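Long-range contacts in O-methyltransferase, putative (Bacillus cereus, PDB 3DUW), which probably transfers the methyl group of S-adenosyl-L-methionine to a hydroxyl of an acceptor molecule, and binds the product S-adenosyl-L-homocysteine: residues G58-L63 against L80-R85; F49-V54 against L76-S81; P133-F138 against L156-T161; V162-N167 against F216-V221. All coordinates share one frame; numbering follows the deposited sequence.

Contact 1. Residues G58-L63 against L80-R85; sequences GARNIL and LSSGGR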
loop_
_atom_site.group_PDB
_atom_site.type_symbol
_atom_site.label_atom_id
_atom_site.label_comp_id
_atom_site.label_asym_id
_atom_site.label_seq_id
_atom_site.Cartn_x
_atom_site.Cartn_y
_atom_site.Cartn_z
ATOM N N GLY A 58 5.391 -10.886 6.540
ATOM C CA GLY A 58 5.565 -12.055 7.381
ATOM C C GLY A 58 5.964 -11.574 8.764
ATOM O O GLY A 58 6.782 -12.194 9.445
ATOM N N ALA A 59 5.385 -10.447 9.173
ATOM C CA ALA A 59 5.678 -9.855 10.473
ATOM C C ALA A 59 5.320 -10.806 11.600
ATOM O O ALA A 59 4.337 -11.540 11.515
ATOM C CB ALA A 59 4.916 -8.546 10.637
ATOM N N ARG A 60 6.122 -10.773 12.659
ATOM C CA ARG A 60 5.904 -11.633 13.810
ATOM C C ARG A 60 5.788 -10.823 15.098
ATOM O O ARG A 60 5.299 -11.325 16.107
ATOM C CB ARG A 60 7.052 -12.641 13.925
ATOM C CG ARG A 60 6.846 -13.707 14.983
ATOM C CD ARG A 60 7.238 -15.081 14.456
ATOM N NE ARG A 60 8.613 -15.120 13.966
ATOM C CZ ARG A 60 9.184 -16.198 13.435
ATOM N NH1 ARG A 60 8.498 -17.327 13.322
ATOM N NH2 ARG A 60 10.442 -16.150 13.020
ATOM N N ASN A 61 6.231 -9.569 15.063
ATOM C CA ASN A 61 6.175 -8.715 16.250
ATOM C C ASN A 61 5.728 -7.311 15.851
ATOM O O ASN A 61 6.516 -6.506 15.355
ATOM C CB ASN A 61 7.548 -8.683 16.923
ATOM C CG ASN A 61 7.494 -8.128 18.328
ATOM O OD1 ASN A 61 6.525 -8.342 19.053
ATOM N ND2 ASN A 61 8.549 -7.429 18.731
ATOM N N ILE A 62 4.454 -7.029 16.091
ATOM C CA ILE A 62 3.843 -5.760 15.720
ATOM C C ILE A 62 3.651 -4.783 16.866
ATOM O O ILE A 62 3.235 -5.164 17.957
ATOM C CB ILE A 62 2.452 -6.004 15.080
ATOM C CG1 ILE A 62 2.580 -6.939 13.877
ATOM C CG2 ILE A 62 1.821 -4.680 14.676
ATOM C CD1 ILE A 62 1.248 -7.316 13.252
ATOM N N LEU A 63 3.949 -3.515 16.598
ATOM C CA LEU A 63 3.770 -2.450 17.572
ATOM C C LEU A 63 2.768 -1.465 16.984
ATOM O O LEU A 63 2.958 -0.978 15.870
ATOM C CB LEU A 63 5.090 -1.720 17.848
ATOM C CG LEU A 63 4.978 -0.433 18.675
ATOM C CD1 LEU A 63 4.481 -0.760 20.078
ATOM C CD2 LEU A 63 6.335 0.256 18.745
ATOM N N LEU A 80 -1.024 -12.205 11.392
ATOM C CA LEU A 80 0.036 -13.011 12.004
ATOM C C LEU A 80 -0.218 -14.506 11.806
ATOM O O LEU A 80 -1.332 -14.911 11.468
ATOM C CB LEU A 80 0.120 -12.714 13.503
ATOM C CG LEU A 80 0.370 -11.267 13.931
ATOM C CD1 LEU A 80 0.163 -11.146 15.431
ATOM C CD2 LEU A 80 1.777 -10.838 13.543
ATOM N N SER A 81 0.808 -15.325 12.044
ATOM C CA SER A 81 0.681 -16.776 11.876
ATOM C C SER A 81 1.195 -17.632 13.042
ATOM O O SER A 81 0.413 -18.100 13.869
ATOM C CB SER A 81 1.382 -17.214 10.585
ATOM O OG SER A 81 2.767 -16.926 10.626
ATOM N N SER A 82 2.507 -17.848 13.092
ATOM C CA SER A 82 3.125 -18.661 14.138
ATOM C C SER A 82 2.820 -18.144 15.540
ATOM O O SER A 82 1.670 -18.137 15.981
ATOM C CB SER A 82 4.642 -18.715 13.930
ATOM O OG SER A 82 4.965 -19.287 12.675
ATOM N N GLY A 83 3.863 -17.727 16.248
ATOM C CA GLY A 83 3.678 -17.199 17.585
ATOM C C GLY A 83 3.771 -15.690 17.515
ATOM O O GLY A 83 4.363 -15.053 18.384
ATOM N N GLY A 84 3.189 -15.123 16.463
ATOM C CA GLY A 84 3.219 -13.684 16.282
ATOM C C GLY A 84 2.493 -12.950 17.386
ATOM O O GLY A 84 1.601 -13.504 18.032
ATOM N N ARG A 85 2.869 -11.699 17.610
ATOM C CA ARG A 85 2.233 -10.911 18.650
ATOM C C ARG A 85 2.074 -9.452 18.264
ATOM O O ARG A 85 2.773 -8.943 17.383
ATOM C CB ARG A 85 3.034 -11.005 19.953
ATOM C CG ARG A 85 4.476 -10.532 19.848
ATOM C CD ARG A 85 5.165 -10.561 21.208
ATOM N NE ARG A 85 6.561 -10.132 21.145
ATOM C CZ ARG A 85 7.362 -10.043 22.204
ATOM N NH1 ARG A 85 6.903 -10.352 23.410
ATOM N NH2 ARG A 85 8.622 -9.651 22.061
HETATM O O HOH W 1 3.248 -13.985 12.657
#

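Contact 2. Residues F49-V54 against L76-S81; sequences FLQLLV and LARGLS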
loop_
_atom_site.group_PDB
_atom_site.type_symbol
_atom_site.label_atom_id
_atom_site.label_comp_id
_atom_site.label_asym_id
_atom_site.label_seq_id
_atom_site.Cartn_x
_atom_site.Cartn_y
_atom_site.Cartn_z
ATOM N N PHE A 49 -5.841 -3.660 4.137
ATOM C CA PHE A 49 -4.554 -3.297 3.562
ATOM C C PHE A 49 -3.483 -3.605 4.610
ATOM O O PHE A 49 -2.445 -4.191 4.300
ATOM C CB PHE A 49 -4.516 -1.806 3.218
ATOM C CG PHE A 49 -3.169 -1.332 2.756
ATOM C CD1 PHE A 49 -2.758 -1.529 1.441
ATOM C CD2 PHE A 49 -2.290 -0.731 3.648
ATOM C CE1 PHE A 49 -1.485 -1.132 1.025
ATOM C CE2 PHE A 49 -1.017 -0.334 3.240
ATOM C CZ PHE A 49 -0.616 -0.536 1.927
ATOM N N LEU A 50 -3.731 -3.203 5.853
ATOM C CA LEU A 50 -2.771 -3.463 6.920
ATOM C C LEU A 50 -2.567 -4.962 7.131
ATOM O O LEU A 50 -1.437 -5.429 7.253
ATOM C CB LEU A 50 -3.237 -2.824 8.227
ATOM C CG LEU A 50 -3.200 -1.293 8.265
ATOM C CD1 LEU A 50 -3.859 -0.822 9.545
ATOM C CD2 LEU A 50 -1.765 -0.783 8.184
ATOM N N GLN A 51 -3.660 -5.716 7.177
ATOM C CA GLN A 51 -3.563 -7.157 7.368
ATOM C C GLN A 51 -2.716 -7.791 6.270
ATOM O O GLN A 51 -1.826 -8.598 6.542
ATOM C CB GLN A 51 -4.956 -7.774 7.353
ATOM C CG GLN A 51 -4.983 -9.265 7.606
ATOM C CD GLN A 51 -6.391 -9.792 7.592
ATOM O OE1 GLN A 51 -7.013 -9.894 6.542
ATOM N NE2 GLN A 51 -6.915 -10.104 8.765
ATOM N N LEU A 52 -2.999 -7.428 5.024
ATOM C CA LEU A 52 -2.259 -7.982 3.903
ATOM C C LEU A 52 -0.789 -7.586 3.941
ATOM O O LEU A 52 0.079 -8.404 3.640
ATOM C CB LEU A 52 -2.900 -7.544 2.583
ATOM C CG LEU A 52 -4.284 -8.152 2.320
ATOM C CD1 LEU A 52 -4.924 -7.483 1.114
ATOM C CD2 LEU A 52 -4.160 -9.659 2.110
ATOM N N LEU A 53 -0.494 -6.347 4.328
ATOM C CA LEU A 53 0.897 -5.919 4.378
ATOM C C LEU A 53 1.643 -6.715 5.445
ATOM O O LEU A 53 2.808 -7.071 5.265
ATOM C CB LEU A 53 0.993 -4.420 4.669
ATOM C CG LEU A 53 2.359 -3.796 4.361
ATOM C CD1 LEU A 53 2.732 -4.041 2.900
ATOM C CD2 LEU A 53 2.314 -2.303 4.669
ATOM N N VAL A 54 0.971 -6.993 6.559
ATOM C CA VAL A 54 1.574 -7.781 7.627
ATOM C C VAL A 54 1.896 -9.180 7.093
ATOM O O VAL A 54 2.964 -9.727 7.366
ATOM C CB VAL A 54 0.617 -7.890 8.839
ATOM C CG1 VAL A 54 1.048 -9.028 9.759
ATOM C CG2 VAL A 54 0.611 -6.573 9.605
ATOM N N LEU A 76 -4.647 -6.248 12.106
ATOM C CA LEU A 76 -3.213 -6.507 12.189
ATOM C C LEU A 76 -2.923 -7.891 12.762
ATOM O O LEU A 76 -2.127 -8.652 12.207
ATOM C CB LEU A 76 -2.534 -5.445 13.059
ATOM C CG LEU A 76 -2.460 -4.028 12.477
ATOM C CD1 LEU A 76 -2.069 -3.042 13.560
ATOM C CD2 LEU A 76 -1.450 -3.997 11.340
ATOM N N ALA A 77 -3.580 -8.218 13.869
ATOM C CA ALA A 77 -3.372 -9.509 14.514
ATOM C C ALA A 77 -3.749 -10.670 13.602
ATOM O O ALA A 77 -3.109 -11.721 13.624
ATOM C CB ALA A 77 -4.170 -9.578 15.804
ATOM N N ARG A 78 -4.784 -10.485 12.792
ATOM C CA ARG A 78 -5.212 -11.544 11.893
ATOM C C ARG A 78 -4.223 -11.792 10.761
ATOM O O ARG A 78 -4.354 -12.767 10.021
ATOM C CB ARG A 78 -6.600 -11.229 11.343
ATOM C CG ARG A 78 -7.698 -11.432 12.365
ATOM C CD ARG A 78 -9.051 -11.047 11.817
ATOM N NE ARG A 78 -10.122 -11.481 12.704
ATOM C CZ ARG A 78 -11.411 -11.245 12.487
ATOM N NH1 ARG A 78 -11.789 -10.574 11.410
ATOM N NH2 ARG A 78 -12.321 -11.687 13.344
ATOM N N GLY A 79 -3.230 -10.917 10.636
ATOM C CA GLY A 79 -2.225 -11.089 9.602
ATOM C C GLY A 79 -1.056 -11.933 10.088
ATOM O O GLY A 79 -0.196 -12.329 9.297
ATOM N N LEU A 80 -1.024 -12.205 11.392
ATOM C CA LEU A 80 0.036 -13.011 12.004
ATOM C C LEU A 80 -0.218 -14.506 11.806
ATOM O O LEU A 80 -1.332 -14.911 11.468
ATOM C CB LEU A 80 0.120 -12.714 13.503
ATOM C CG LEU A 80 0.370 -11.267 13.931
ATOM C CD1 LEU A 80 0.163 -11.146 15.431
ATOM C CD2 LEU A 80 1.777 -10.838 13.543
ATOM N N SER A 81 0.808 -15.325 12.044
ATOM C CA SER A 81 0.681 -16.776 11.876
ATOM C C SER A 81 1.195 -17.632 13.042
ATOM O O SER A 81 0.413 -18.100 13.869
ATOM C CB SER A 81 1.382 -17.214 10.585
ATOM O OG SER A 81 2.767 -16.926 10.626
#

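Contact 3. Residues P133-F138 against L156-T161; sequences PFDFIF and LSRPGT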
loop_
_atom_site.group_PDB
_atom_site.type_symbol
_atom_site.label_atom_id
_atom_site.label_comp_id
_atom_site.label_asym_id
_atom_site.label_seq_id
_atom_site.Cartn_x
_atom_site.Cartn_y
_atom_site.Cartn_z
ATOM N N PRO A 133 12.859 -6.724 18.779
ATOM C CA PRO A 133 12.580 -5.618 17.859
ATOM C C PRO A 133 11.250 -5.856 17.152
ATOM O O PRO A 133 10.863 -7.000 16.919
ATOM C CB PRO A 133 13.756 -5.674 16.890
ATOM C CG PRO A 133 14.872 -6.187 17.752
ATOM C CD PRO A 133 14.194 -7.295 18.528
ATOM N N PHE A 134 10.551 -4.776 16.827
ATOM C CA PHE A 134 9.273 -4.876 16.134
ATOM C C PHE A 134 9.502 -4.843 14.627
ATOM O O PHE A 134 10.244 -3.993 14.124
ATOM C CB PHE A 134 8.364 -3.729 16.568
ATOM C CG PHE A 134 7.954 -3.805 18.009
ATOM C CD1 PHE A 134 7.002 -4.732 18.424
ATOM C CD2 PHE A 134 8.545 -2.979 18.960
ATOM C CE1 PHE A 134 6.646 -4.837 19.768
ATOM C CE2 PHE A 134 8.197 -3.074 20.306
ATOM C CZ PHE A 134 7.245 -4.006 20.711
ATOM N N ASP A 135 8.871 -5.775 13.917
ATOM C CA ASP A 135 9.012 -5.879 12.467
ATOM C C ASP A 135 8.010 -5.022 11.701
ATOM O O ASP A 135 8.206 -4.754 10.518
ATOM C CB ASP A 135 8.830 -7.331 12.000
ATOM C CG ASP A 135 9.426 -8.342 12.954
ATOM O OD1 ASP A 135 10.619 -8.217 13.292
ATOM O OD2 ASP A 135 8.695 -9.274 13.357
ATOM N N PHE A 136 6.940 -4.605 12.370
ATOM C CA PHE A 136 5.894 -3.809 11.731
ATOM C C PHE A 136 5.361 -2.839 12.781
ATOM O O PHE A 136 4.971 -3.251 13.872
ATOM C CB PHE A 136 4.792 -4.751 11.236
ATOM C CG PHE A 136 3.788 -4.108 10.325
ATOM C CD1 PHE A 136 2.809 -3.255 10.828
ATOM C CD2 PHE A 136 3.803 -4.378 8.963
ATOM C CE1 PHE A 136 1.858 -2.683 9.983
ATOM C CE2 PHE A 136 2.857 -3.811 8.112
ATOM C CZ PHE A 136 1.883 -2.963 8.625
ATOM N N ILE A 137 5.346 -1.551 12.450
ATOM C CA ILE A 137 4.892 -0.527 13.386
ATOM C C ILE A 137 3.830 0.370 12.751
ATOM O O ILE A 137 4.050 0.954 11.684
ATOM C CB ILE A 137 6.093 0.329 13.854
ATOM C CG1 ILE A 137 7.175 -0.591 14.436
ATOM C CG2 ILE A 137 5.647 1.354 14.884
ATOM C CD1 ILE A 137 8.462 0.111 14.793
ATOM N N PHE A 138 2.680 0.469 13.412
ATOM C CA PHE A 138 1.567 1.279 12.927
ATOM C C PHE A 138 1.389 2.468 13.861
ATOM O O PHE A 138 1.055 2.298 15.035
ATOM C CB PHE A 138 0.286 0.432 12.881
ATOM C CG PHE A 138 -0.920 1.160 12.339
ATOM C CD1 PHE A 138 -0.823 1.952 11.199
ATOM C CD2 PHE A 138 -2.162 1.026 12.952
ATOM C CE1 PHE A 138 -1.949 2.602 10.678
ATOM C CE2 PHE A 138 -3.288 1.669 12.439
ATOM C CZ PHE A 138 -3.180 2.458 11.300
ATOM N N LEU A 156 13.149 1.053 18.239
ATOM C CA LEU A 156 12.659 -0.292 18.523
ATOM C C LEU A 156 12.516 -1.172 17.287
ATOM O O LEU A 156 11.897 -2.234 17.343
ATOM C CB LEU A 156 11.313 -0.200 19.246
ATOM C CG LEU A 156 11.336 0.632 20.531
ATOM C CD1 LEU A 156 9.931 0.753 21.099
ATOM C CD2 LEU A 156 12.275 -0.012 21.541
ATOM N N SER A 157 13.107 -0.741 16.179
ATOM C CA SER A 157 13.023 -1.486 14.927
ATOM C C SER A 157 14.228 -2.382 14.660
ATOM O O SER A 157 15.138 -2.497 15.483
ATOM C CB SER A 157 12.882 -0.506 13.761
ATOM O OG SER A 157 14.084 0.224 13.568
ATOM N N ARG A 158 14.201 -3.024 13.497
ATOM C CA ARG A 158 15.281 -3.884 13.028
ATOM C C ARG A 158 15.364 -3.611 11.530
ATOM O O ARG A 158 14.417 -3.088 10.940
ATOM C CB ARG A 158 14.967 -5.369 13.267
ATOM C CG ARG A 158 13.814 -5.933 12.434
ATOM C CD ARG A 158 13.772 -7.459 12.499
ATOM N NE ARG A 158 12.648 -8.035 11.760
ATOM C CZ ARG A 158 12.474 -7.943 10.444
ATOM N NH1 ARG A 158 13.352 -7.291 9.696
ATOM N NH2 ARG A 158 11.421 -8.514 9.871
ATOM N N PRO A 159 16.499 -3.931 10.895
ATOM C CA PRO A 159 16.577 -3.676 9.455
ATOM C C PRO A 159 15.440 -4.428 8.773
ATOM O O PRO A 159 15.250 -5.620 9.009
ATOM C CB PRO A 159 17.951 -4.227 9.085
ATOM C CG PRO A 159 18.751 -3.962 10.328
ATOM C CD PRO A 159 17.796 -4.391 11.420
ATOM N N GLY A 160 14.673 -3.727 7.943
ATOM C CA GLY A 160 13.563 -4.366 7.264
ATOM C C GLY A 160 12.216 -4.035 7.881
ATOM O O GLY A 160 11.181 -4.351 7.308
ATOM N N THR A 161 12.223 -3.405 9.051
ATOM C CA THR A 161 10.977 -3.034 9.716
ATOM C C THR A 161 10.136 -2.116 8.838
ATOM O O THR A 161 10.655 -1.205 8.192
ATOM C CB THR A 161 11.247 -2.314 11.058
ATOM O OG1 THR A 161 11.730 -3.262 12.018
ATOM C CG2 THR A 161 9.977 -1.662 11.595
#

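Contact 4. Residues V162-N167 against F216-V221; sequences VIIGDN and FIMAVV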
loop_
_atom_site.group_PDB
_atom_site.type_symbol
_atom_site.label_atom_id
_atom_site.label_comp_id
_atom_site.label_asym_id
_atom_site.label_seq_id
_atom_site.Cartn_x
_atom_site.Cartn_y
_atom_site.Cartn_z
ATOM N N VAL A 162 8.834 -2.377 8.814
ATOM C CA VAL A 162 7.900 -1.563 8.048
ATOM C C VAL A 162 7.186 -0.626 9.016
ATOM O O VAL A 162 6.760 -1.046 10.093
ATOM C CB VAL A 162 6.841 -2.438 7.342
ATOM C CG1 VAL A 162 5.767 -1.556 6.704
ATOM C CG2 VAL A 162 7.506 -3.306 6.288
ATOM N N ILE A 163 7.080 0.643 8.640
ATOM C CA ILE A 163 6.393 1.632 9.462
ATOM C C ILE A 163 5.282 2.260 8.631
ATOM O O ILE A 163 5.526 2.747 7.525
ATOM C CB ILE A 163 7.345 2.762 9.922
ATOM C CG1 ILE A 163 8.479 2.183 10.772
ATOM C CG2 ILE A 163 6.566 3.808 10.715
ATOM C CD1 ILE A 163 9.579 3.182 11.100
ATOM N N ILE A 164 4.060 2.220 9.150
ATOM C CA ILE A 164 2.927 2.830 8.469
ATOM C C ILE A 164 2.437 3.958 9.359
ATOM O O ILE A 164 2.190 3.745 10.550
ATOM C CB ILE A 164 1.751 1.847 8.283
ATOM C CG1 ILE A 164 2.141 0.727 7.315
ATOM C CG2 ILE A 164 0.525 2.602 7.769
ATOM C CD1 ILE A 164 2.365 1.192 5.889
ATOM N N GLY A 165 2.328 5.156 8.790
ATOM C CA GLY A 165 1.826 6.300 9.531
ATOM C C GLY A 165 0.514 6.702 8.883
ATOM O O GLY A 165 0.496 7.096 7.720
ATOM N N ASP A 166 -0.585 6.598 9.621
ATOM C CA ASP A 166 -1.900 6.935 9.090
ATOM C C ASP A 166 -2.237 8.412 9.265
ATOM O O ASP A 166 -1.635 9.111 10.092
ATOM C CB ASP A 166 -2.959 6.081 9.804
ATOM C CG ASP A 166 -4.311 6.084 9.099
ATOM O OD1 ASP A 166 -4.349 6.259 7.861
ATOM O OD2 ASP A 166 -5.339 5.875 9.787
ATOM N N ASN A 167 -3.193 8.877 8.463
ATOM C CA ASN A 167 -3.703 10.240 8.537
ATOM C C ASN A 167 -2.636 11.316 8.382
ATOM O O ASN A 167 -2.552 12.246 9.192
ATOM C CB ASN A 167 -4.443 10.416 9.867
ATOM C CG ASN A 167 -5.395 9.265 10.152
ATOM O OD1 ASN A 167 -5.228 8.533 11.129
ATOM N ND2 ASN A 167 -6.391 9.093 9.289
ATOM N N PHE A 216 -1.558 7.994 3.769
ATOM C CA PHE A 216 -0.638 7.324 4.670
ATOM C C PHE A 216 0.789 7.279 4.155
ATOM O O PHE A 216 1.046 7.371 2.948
ATOM C CB PHE A 216 -1.097 5.885 4.941
ATOM C CG PHE A 216 -0.984 4.974 3.744
ATOM C CD1 PHE A 216 -1.930 5.015 2.721
ATOM C CD2 PHE A 216 0.079 4.082 3.635
ATOM C CE1 PHE A 216 -1.819 4.180 1.606
ATOM C CE2 PHE A 216 0.200 3.243 2.527
ATOM C CZ PHE A 216 -0.752 3.293 1.512
ATOM N N ILE A 217 1.710 7.151 5.100
ATOM C CA ILE A 217 3.122 7.024 4.800
ATOM C C ILE A 217 3.495 5.558 5.013
ATOM O O ILE A 217 3.008 4.906 5.941
ATOM C CB ILE A 217 3.982 7.899 5.750
ATOM C CG1 ILE A 217 4.077 9.325 5.202
ATOM C CG2 ILE A 217 5.370 7.281 5.934
ATOM C CD1 ILE A 217 4.632 10.333 6.196
HETATM N N MSE A 218 4.316 5.032 4.116
HETATM C CA MSE A 218 4.817 3.671 4.241
HETATM C C MSE A 218 6.324 3.828 4.149
HETATM O O MSE A 218 6.847 4.341 3.156
HETATM C CB MSE A 218 4.304 2.750 3.129
HETATM C CG MSE A 218 4.821 1.318 3.271
HETATM SE SE MSE A 218 3.949 0.032 2.122
HETATM C CE MSE A 218 5.024 0.295 0.540
ATOM N N ALA A 219 7.012 3.412 5.205
ATOM C CA ALA A 219 8.458 3.523 5.279
ATOM C C ALA A 219 9.094 2.189 5.614
ATOM O O ALA A 219 8.480 1.333 6.252
ATOM C CB ALA A 219 8.838 4.552 6.335
ATOM N N VAL A 220 10.334 2.020 5.175
ATOM C CA VAL A 220 11.074 0.802 5.447
ATOM C C VAL A 220 12.424 1.180 6.038
ATOM O O VAL A 220 13.109 2.070 5.529
ATOM C CB VAL A 220 11.295 -0.031 4.165
ATOM C CG1 VAL A 220 12.125 -1.268 4.483
ATOM C CG2 VAL A 220 9.958 -0.441 3.573
ATOM N N VAL A 221 12.787 0.509 7.124
ATOM C CA VAL A 221 14.050 0.755 7.797
ATOM C C VAL A 221 15.151 -0.051 7.118
ATOM O O VAL A 221 14.966 -1.227 6.805
ATOM C CB VAL A 221 13.972 0.341 9.280
ATOM C CG1 VAL A 221 15.310 0.582 9.961
ATOM C CG2 VAL A 221 12.871 1.128 9.980
#

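Contact 1. Residues G58-L63 against L80-R85
The carbonyl oxygen of R60 meets two consecutive residues of the facing segment 80-85: R85 N donates to it over 2.9 Å from above the carbonyl plane, and G84 CA approaches the same oxygen at 3.1 Å in a CA-H...O contact. One step on, I62 N gives R85 O an almost straight bond (177°), which sets N61 and R85 in a parallel bridge where strands 61-65 and 85-90 begin. On the N61 and R85 side of this bridge the two side chains run alongside each other in the same direction, amide and guanidinium planes 30° apart. The R85 chain, extended from CG to NE, carries NE to within 2.8 Å of N61 OD1, although the bond is bent and weak; the other end of the amide, N61 ND2, is held by P133 O. L80 CD2 packs on I62 CD1 at 3.6 Å and also touches A59 O. A water links the two segments, donating to A59 O and accepting from S81 N. Helix 44-57 ends just before, in a Schellman motif at G58; A59 and I62 both pack on its V54, and V86 and F136 of the flanking strands of the Rossmann-like sheet complete the surroundings of I62.

Contact 2. Residues F49-V54 against L76-S81
L76 CD2 fits against two residues one helical turn apart, L50 and V54, in a helix-to-helix contact of the Rossmann-like methyltransferase fold, where helix 44-57 packs beside the end of helix 71-77. The apolar part is buried. L76 CD2 lies 3.8 Å from L50 CB and 3.7 Å from V54 CG2, the V54 and L76 side chains crossing at about a right angle. V54 divides its two methyls: CG2, beside its own backbone N, takes the leucine, whereas CG1, anti to that N (chi1 163°), reaches the A77-L80 turn at G79 and, more distantly, L80 CD2. F136 of the central sheet packs on both V54 and L76, and L50 comes close to the pocket of S-adenosyl-L-homocysteine. Contacts of side chain with backbone occur at G79, which sits opposite Q51 in a close approach of the two backbones, G79 CA lying 4.7 Å from Q51 CA. The turn itself is type I, from A77 to L80, closed by L80 N to A77 O. Among charged groups, R78 directs its guanidinium to a salt bridge with D22. At G79, Q51 CG rests 3.9 Å from G79 CA, while V54 CG1 touches G79 O at 3.6 Å.

Contact 3. Residues P133-F138 against L156-T161
The F134 ring turns an edge to L156, whose CB lies in the ring plane 3.9 Å from F134 CD2, the two side chains running alongside and pointing the same way. A second pair of flat groups, the D135 carboxylate and the R158 guanidinium, is turned 44° apart: R158 NE reaches D135 OD1 at 2.5 Å from above the carboxylate plane, in a short salt bridge bent to 139° at the hydrogen. R158 gets there with CG between its backbone N and carbonyl carbon (chi1 67°) and the chain extended as far as NE. The other carboxylate oxygen, D135 OD2, accepts from R60 N and weakly from N61 N, so this buried acid ties the R158 loop to the start of strand 61-65. F134 N donates to L156 O over 2.9 Å, nearly along the C=O axis. T161 OG1 lies 2.7 Å from F134 O and accepts from R158 N, steadying the type II turn from R158 to T161. T161 CG2 rests against I137 CD1. Parallel neighbours 136-139 and 162-166, joined through helix 146-155, form a beta-alpha-beta crossover of the Rossmann-like fold; its return loop is fastened here to the residues leading into strand 136-139, while helix 119-128 packs on F134 and L156.

Contact 4. Residues V162-N167 against F216-V221
I163 and A219 exchange a pair of backbone bonds at the tight centre of this antiparallel strand pair: I163 N donates to A219 O at 2.9 Å, and A219 N returns to I163 O at 2.8 Å, the latter in the carbonyl plane. G165 and I217 form a second hydrogen-bonded pair of the same kind, with G165 N to I217 O and I217 N to G165 O both 2.9 Å. At the non-hydrogen-bonded pair between them, I164 CA points its hydrogen to I217 O at 3.3 Å. The strand axes run 169° apart in direction and approach to 4.7 Å. On the face of V162, I164, M218 and F216, I164 CD1 carries the packing, lying 3.6 Å from M218 CG and more loosely near the F216 ring. It reaches the selenomethionine because chi1 and chi2 are both near -67°, which folds the end of I164 toward the neighbouring strand. The same face is covered by L53 of helix 44-57 and by the second subunit, whose F49 packs on M218 and I56 on V162. On the opposite face I163 CB packs against A219 CB, and at the far end I163 CD1 meets V221 CG2 at 4.0 Å. The looser side is at V220, partly exposed, whose side chain packs on L52 of the second subunit. D166 lies near V42 of the S-adenosyl-L-homocysteine site. Strand 214-221, antiparallel and inserted between 162-166 and 200-209, gives the 3-2-1-4-5-7-6 order of class I methyltransferases.

Overall arrangement
From the N terminus, helix 44-57 enters contact 2, which closes a loop through strand 61-65 to the end of helix 71-77. Contact 1 opens just after helix 44-57, inside the loop of contact 2, and both end on the same stretch, sharing L80 and S81. Contact 3 follows in series, returning the chain past helix 146-155 to strand 136-139, and contact 4 closes the longest loop by pairing strand 162-166 with 214-221. Contacts 1, 3 and 4 lie on one sheet: N61 O meets D135 N, and I137 N meets V162 O. Contact 2 covers that sheet through L53 and V54, which pack on F136, and with contact 4 borders the second subunit.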